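Local coordinates for protein nucleoside-diphosphate-sugar pyrophosphorylase (Vibrio cholerae, PDB 4EVW) that probably transfers a nucleotidyl group to a sugar phosphate to make a nucleotide-activated sugar, at residues Gly153-Ala161 and Asn210-Tyr221. The protein carries 1 engineered substitution. Sequence-based numbering, arbitrary orientation.
Sequences GSTKVIQTA and NELIQKGLNIHY. Engineered in segment 210-221: Glu-211 (natural residue Leu).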
ATOM      1  N   GLY A 153       0.099  25.410  -6.130  1.00 36.00           N
ATOM      2  CA  GLY A 153      -1.145  25.472  -6.877  1.00 39.01           C
ATOM      3  C   GLY A 153      -1.368  24.316  -7.832  1.00 38.98           C
ATOM      4  O   GLY A 153      -2.423  24.218  -8.455  1.00 37.16           O
ATOM      5  N   SER A 154      -0.370  23.451  -7.967  1.00 31.95           N
ATOM      6  CA  SER A 154      -0.482  22.284  -8.837  1.00 31.22           C
ATOM      7  C   SER A 154      -0.272  21.063  -7.964  1.00 24.59           C
ATOM      8  O   SER A 154       0.544  21.091  -7.048  1.00 28.78           O
ATOM      9  CB  SER A 154       0.589  22.307  -9.929  1.00 33.59           C
ATOM     10  OG  SER A 154       0.638  21.065 -10.618  1.00 29.07           O
ATOM     11  N   THR A 155      -1.008  19.993  -8.234  1.00 23.75           N
ATOM     12  CA  THR A 155      -0.843  18.782  -7.448  1.00 23.93           C
ATOM     13  C   THR A 155      -0.016  17.779  -8.233  1.00 21.61           C
ATOM     14  O   THR A 155       0.067  16.608  -7.871  1.00 22.26           O
ATOM     15  CB  THR A 155      -2.202  18.147  -7.085  1.00 27.80           C
ATOM     16  OG1 THR A 155      -2.992  17.997  -8.267  1.00 29.14           O
ATOM     17  CG2 THR A 155      -2.939  19.010  -6.078  1.00 32.00           C
ATOM     18  N   LYS A 156       0.607  18.250  -9.309  1.00 21.46           N
ATOM     19  CA  LYS A 156       1.421  17.380 -10.144  1.00 24.31           C
ATOM     20  C   LYS A 156       2.691  16.958  -9.403  1.00 24.69           C
ATOM     21  O   LYS A 156       3.277  17.748  -8.662  1.00 25.50           O
ATOM     22  CB  LYS A 156       1.779  18.105 -11.443  1.00 31.67           C
ATOM     23  CG  LYS A 156       1.888  17.200 -12.657  1.00 46.10           C
ATOM     24  CD  LYS A 156       2.061  18.015 -13.936  1.00 56.67           C
ATOM     25  CE  LYS A 156       2.716  17.185 -15.034  1.00 63.27           C
ATOM     26  NZ  LYS A 156       1.964  15.934 -15.343  1.00 63.95           N
ATOM     27  N   VAL A 157       3.101  15.706  -9.590  1.00 21.40           N
ATOM     28  CA  VAL A 157       4.312  15.184  -8.952  1.00 21.48           C
ATOM     29  C   VAL A 157       5.377  14.986 -10.027  1.00 24.37           C
ATOM     30  O   VAL A 157       5.109  14.397 -11.076  1.00 26.25           O
ATOM     31  CB  VAL A 157       4.039  13.834  -8.244  1.00 21.16           C
ATOM     32  CG1 VAL A 157       5.335  13.256  -7.685  1.00 21.12           C
ATOM     33  CG2 VAL A 157       3.033  14.038  -7.113  1.00 22.74           C
ATOM     34  N   ILE A 158       6.587  15.474  -9.771  1.00 22.89           N
ATOM     35  CA  ILE A 158       7.656  15.344 -10.752  1.00 24.06           C
ATOM     36  C   ILE A 158       8.699  14.309 -10.363  1.00 25.69           C
ATOM     37  O   ILE A 158       9.513  13.922 -11.188  1.00 27.65           O
ATOM     38  CB  ILE A 158       8.386  16.692 -10.986  1.00 30.42           C
ATOM     39  CG1 ILE A 158       8.929  17.234  -9.663  1.00 30.65           C
ATOM     40  CG2 ILE A 158       7.440  17.687 -11.640  1.00 39.33           C
ATOM     41  CD1 ILE A 158       9.751  18.510  -9.811  1.00 40.24           C
ATOM     42  N   GLN A 159       8.671  13.857  -9.116  1.00 22.10           N
ATOM     43  CA  GLN A 159       9.651  12.877  -8.655  1.00 23.29           C
ATOM     44  C   GLN A 159       9.261  12.279  -7.310  1.00 26.05           C
ATOM     45  O   GLN A 159       8.587  12.925  -6.508  1.00 25.29           O
ATOM     46  CB  GLN A 159      11.022  13.565  -8.521  1.00 27.25           C
ATOM     47  CG  GLN A 159      12.185  12.669  -8.114  1.00 28.03           C
ATOM     48  CD  GLN A 159      13.465  13.463  -7.858  1.00 40.71           C
ATOM     49  OE1 GLN A 159      13.571  14.631  -8.236  1.00 46.59           O
ATOM     50  NE2 GLN A 159      14.444  12.827  -7.226  1.00 39.96           N
ATOM     51  N   THR A 160       9.666  11.034  -7.075  1.00 23.30           N
ATOM     52  CA  THR A 160       9.427  10.383  -5.794  1.00 21.31           C
ATOM     53  C   THR A 160      10.762   9.767  -5.375  1.00 28.62           C
ATOM     54  O   THR A 160      11.614   9.485  -6.219  1.00 26.71           O
ATOM     55  CB  THR A 160       8.369   9.246  -5.853  1.00 27.20           C
ATOM     56  OG1 THR A 160       8.807   8.224  -6.754  1.00 29.52           O
ATOM     57  CG2 THR A 160       7.015   9.784  -6.289  1.00 26.38           C
ATOM     58  N   ALA A 161      10.939   9.591  -4.072  1.00 31.47           N
ATOM     59  CA  ALA A 161      12.155   8.999  -3.516  1.00 39.11           C
ATOM     60  C   ALA A 161      11.731   8.215  -2.283  1.00 44.27           C
ATOM     61  O   ALA A 161      10.835   8.644  -1.558  1.00 39.45           O
ATOM     62  CB  ALA A 161      13.147  10.089  -3.129  1.00 42.49           C
ATOM     63  N   ASN A 210       8.383   7.108 -10.710  1.00 21.47           N
ATOM     64  CA  ASN A 210       9.374   7.795 -11.537  1.00 22.19           C
ATOM     65  C   ASN A 210       9.378   7.237 -12.953  1.00 26.03           C
ATOM     66  O   ASN A 210       9.605   7.975 -13.910  1.00 26.59           O
ATOM     67  CB  ASN A 210      10.769   7.696 -10.915  1.00 24.66           C
ATOM     68  CG  ASN A 210      10.882   8.505  -9.643  1.00 26.58           C
ATOM     69  OD1 ASN A 210      10.448   9.653  -9.594  1.00 25.04           O
ATOM     70  ND2 ASN A 210      11.463   7.914  -8.608  1.00 23.63           N
ATOM     71  N   GLU A 211       9.109   5.940 -13.088  1.00 26.39           N
ATOM     72  CA  GLU A 211       9.066   5.322 -14.412  1.00 26.83           C
ATOM     73  C   GLU A 211       7.860   5.877 -15.174  1.00 25.47           C
ATOM     74  O   GLU A 211       7.936   6.157 -16.372  1.00 27.59           O
ATOM     75  CB  GLU A 211       8.944   3.794 -14.288  1.00 23.64           C
ATOM     76  CG  GLU A 211      10.076   3.100 -13.518  1.00 25.12           C
ATOM     77  CD  GLU A 211      11.407   3.111 -14.262  1.00 39.28           C
ATOM     78  OE1 GLU A 211      11.417   3.446 -15.467  1.00 39.31           O
ATOM     79  OE2 GLU A 211      12.441   2.775 -13.646  1.00 36.80           O
ATOM     80  N   LEU A 212       6.742   6.044 -14.473  1.00 23.31           N
ATOM     81  CA  LEU A 212       5.530   6.567 -15.099  1.00 22.33           C
ATOM     82  C   LEU A 212       5.666   8.050 -15.451  1.00 22.84           C
ATOM     83  O   LEU A 212       5.228   8.491 -16.516  1.00 23.91           O
ATOM     84  CB  LEU A 212       4.323   6.353 -14.173  1.00 19.62           C
ATOM     85  CG  LEU A 212       3.998   4.890 -13.838  1.00 24.41           C
ATOM     86  CD1 LEU A 212       2.703   4.819 -13.047  1.00 25.03           C
ATOM     87  CD2 LEU A 212       3.869   4.082 -15.123  1.00 29.31           C
ATOM     88  N   ILE A 213       6.266   8.819 -14.550  1.00 22.73           N
ATOM     89  CA  ILE A 213       6.466  10.244 -14.786  1.00 24.82           C
ATOM     90  C   ILE A 213       7.396  10.449 -15.986  1.00 27.53           C
ATOM     91  O   ILE A 213       7.158  11.318 -16.821  1.00 25.33           O
ATOM     92  CB  ILE A 213       7.053  10.924 -13.524  1.00 27.62           C
ATOM     93  CG1 ILE A 213       6.000  10.918 -12.412  1.00 27.27           C
ATOM     94  CG2 ILE A 213       7.490  12.359 -13.835  1.00 26.43           C
ATOM     95  CD1 ILE A 213       6.527  11.333 -11.057  1.00 25.68           C
ATOM     96  N   GLN A 214       8.443   9.640 -16.083  1.00 25.16           N
ATOM     97  CA  GLN A 214       9.368   9.762 -17.206  1.00 30.59           C
ATOM     98  C   GLN A 214       8.671   9.482 -18.529  1.00 34.64           C
ATOM     99  O   GLN A 214       8.998  10.089 -19.549  1.00 36.79           O
ATOM    100  CB  GLN A 214      10.547   8.806 -17.030  1.00 41.79           C
ATOM    101  CG  GLN A 214      11.637   9.347 -16.127  1.00 57.02           C
ATOM    102  CD  GLN A 214      12.644   8.289 -15.751  1.00 64.72           C
ATOM    103  OE1 GLN A 214      12.962   7.413 -16.553  1.00 67.00           O
ATOM    104  NE2 GLN A 214      13.163   8.368 -14.528  1.00 63.89           N
ATOM    105  N   LYS A 215       7.708   8.563 -18.515  1.00 31.26           N
ATOM    106  CA  LYS A 215       6.974   8.228 -19.729  1.00 31.79           C
ATOM    107  C   LYS A 215       5.902   9.253 -20.058  1.00 34.61           C
ATOM    108  O   LYS A 215       5.167   9.105 -21.028  1.00 40.82           O
ATOM    109  CB  LYS A 215       6.351   6.835 -19.616  1.00 39.04           C
ATOM    110  CG  LYS A 215       7.343   5.718 -19.892  1.00 55.60           C
ATOM    111  CD  LYS A 215       6.704   4.345 -19.763  1.00 65.93           C
ATOM    112  CE  LYS A 215       6.320   4.042 -18.324  1.00 67.51           C
ATOM    113  NZ  LYS A 215       7.050   2.854 -17.797  1.00 66.82           N
ATOM    114  N   GLY A 216       5.814  10.295 -19.240  1.00 34.14           N
ATOM    115  CA  GLY A 216       4.846  11.342 -19.500  1.00 32.60           C
ATOM    116  C   GLY A 216       3.459  11.159 -18.923  1.00 29.78           C
ATOM    117  O   GLY A 216       2.549  11.908 -19.280  1.00 31.16           O
ATOM    118  N   LEU A 217       3.272  10.178 -18.044  1.00 25.33           N
ATOM    119  CA  LEU A 217       1.956   9.987 -17.457  1.00 26.69           C
ATOM    120  C   LEU A 217       1.700  11.106 -16.463  1.00 31.25           C
ATOM    121  O   LEU A 217       2.634  11.699 -15.919  1.00 31.13           O
ATOM    122  CB  LEU A 217       1.837   8.621 -16.778  1.00 26.61           C
ATOM    123  CG  LEU A 217       1.990   7.414 -17.712  1.00 32.95           C
ATOM    124  CD1 LEU A 217       1.400   6.182 -17.026  1.00 32.91           C
ATOM    125  CD2 LEU A 217       1.276   7.667 -19.031  1.00 41.29           C
ATOM    126  N   ASN A 218       0.424  11.381 -16.239  1.00 28.30           N
ATOM    127  CA  ASN A 218      -0.019  12.456 -15.365  1.00 26.29           C
ATOM    128  C   ASN A 218      -0.173  11.999 -13.916  1.00 23.71           C
ATOM    129  O   ASN A 218      -1.235  11.540 -13.509  1.00 22.15           O
ATOM    130  CB  ASN A 218      -1.342  12.991 -15.920  1.00 27.29           C
ATOM    131  CG  ASN A 218      -1.784  14.271 -15.256  1.00 35.75           C
ATOM    132  OD1 ASN A 218      -0.974  15.001 -14.689  1.00 35.29           O
ATOM    133  ND2 ASN A 218      -3.076  14.563 -15.345  1.00 36.90           N
ATOM    134  N   ILE A 219       0.893  12.147 -13.134  1.00 22.27           N
ATOM    135  CA  ILE A 219       0.886  11.717 -11.739  1.00 21.75           C
ATOM    136  C   ILE A 219       0.715  12.879 -10.764  1.00 21.96           C
ATOM    137  O   ILE A 219       1.405  13.894 -10.858  1.00 21.19           O
ATOM    138  CB  ILE A 219       2.196  10.962 -11.402  1.00 20.54           C
ATOM    139  CG1 ILE A 219       2.395   9.798 -12.386  1.00 22.19           C
ATOM    140  CG2 ILE A 219       2.161  10.473  -9.959  1.00 20.64           C
ATOM    141  CD1 ILE A 219       1.249   8.777 -12.411  1.00 23.87           C
ATOM    142  N   HIS A 220      -0.208  12.725  -9.819  1.00 19.39           N
ATOM    143  CA  HIS A 220      -0.467  13.776  -8.840  1.00 20.12           C
ATOM    144  C   HIS A 220      -0.342  13.301  -7.409  1.00 21.38           C
ATOM    145  O   HIS A 220      -0.083  12.130  -7.142  1.00 21.48           O
ATOM    146  CB  HIS A 220      -1.882  14.329  -9.035  1.00 22.00           C
ATOM    147  CG  HIS A 220      -2.043  15.149 -10.274  1.00 22.52           C
ATOM    148  ND1 HIS A 220      -2.289  16.505 -10.238  1.00 22.45           N
ATOM    149  CD2 HIS A 220      -1.972  14.815 -11.584  1.00 29.44           C
ATOM    150  CE1 HIS A 220      -2.362  16.971 -11.472  1.00 26.08           C
ATOM    151  NE2 HIS A 220      -2.173  15.965 -12.307  1.00 26.86           N
ATOM    152  N   TYR A 221      -0.500  14.233  -6.479  1.00 23.91           N
ATOM    153  CA  TYR A 221      -0.494  13.875  -5.076  1.00 20.82           C
ATOM    154  C   TYR A 221      -1.802  14.382  -4.530  1.00 20.72           C
ATOM    155  O   TYR A 221      -2.474  15.209  -5.157  1.00 23.77           O
ATOM    156  CB  TYR A 221       0.685  14.503  -4.306  1.00 19.80           C
ATOM    157  CG  TYR A 221       0.654  16.016  -4.118  1.00 21.42           C
ATOM    158  CD1 TYR A 221      -0.135  16.613  -3.133  1.00 21.32           C
ATOM    159  CD2 TYR A 221       1.456  16.842  -4.904  1.00 19.67           C
ATOM    160  CE1 TYR A 221      -0.113  18.003  -2.931  1.00 28.35           C
ATOM    161  CE2 TYR A 221       1.487  18.227  -4.712  1.00 23.19           C
ATOM    162  CZ  TYR A 221       0.701  18.798  -3.727  1.00 24.77           C
ATOM    163  OH  TYR A 221       0.742  20.161  -3.536  1.00 27.54           O
TER
HETATM  164  O   HOH W   1       3.341  13.755 -13.359  1.00 32.74           O
HETATM  165  O   HOH W   2      10.782  11.469 -11.765  1.00 40.13           O
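Lys-156 lays its CA over one face of the His-220 ring, 4.0 Å from the ring centroid, while Thr-155 meets the same imidazole at its edge. There Thr-155 OG1 and His-220 ND1 share a hydrogen bond of 2.6 Å; chi1 of 51° sets the hydroxyl between backbone N and carbonyl carbon, facing the ring. Through its other nitrogen, NE2, His-220 gives a weak bond to Asn-218 OD1, so both nitrogens have a partner. That same OD1 accepts from Lys-156 NZ at 3.2 Å, the ammonium tilted from the carbonyl plane. The phenol of Tyr-221 takes Thr-155 CA over one face, with Val-157 CG2 at its edge.

The backbones join in a single bridge, Lys-156 facing His-220: Tyr-221 N donates to Thr-155 O and Val-157 N to Ile-219 O, each at 2.8 Å. Val-157 points at the other segment, its CG2 packing on Tyr-221 CB and its CG1 meeting Ile-213 CD1 at 4.1 Å, where the two side chains cross at about a right angle.

The amide of Asn-210 grips the backbone of Thr-160 twice. OD1 accepts from Thr-160 N at 3.0 Å, and ND2 donates almost straight (173°) to Thr-160 O, which lies in the amide plane although the donor sits above the carbonyl plane. A water links OD1 to Ile-158 O, and Thr-160 OG1 turns to Ala-206 O.

Between Asn-210 and the bridge at His-220, helix 208-214 ends in a Schellman motif at Gly-216 and the chain returns as strand 219-223, which pairs in parallel with strand 132-138. The bridge and the Asn-210 amide, mimicking a strand partner, fasten the hairpin of 146-149 and 157-161 to the edge of this mixed sheet, consistent with the Rossmann-like fold of sugar nucleotidyltransferases.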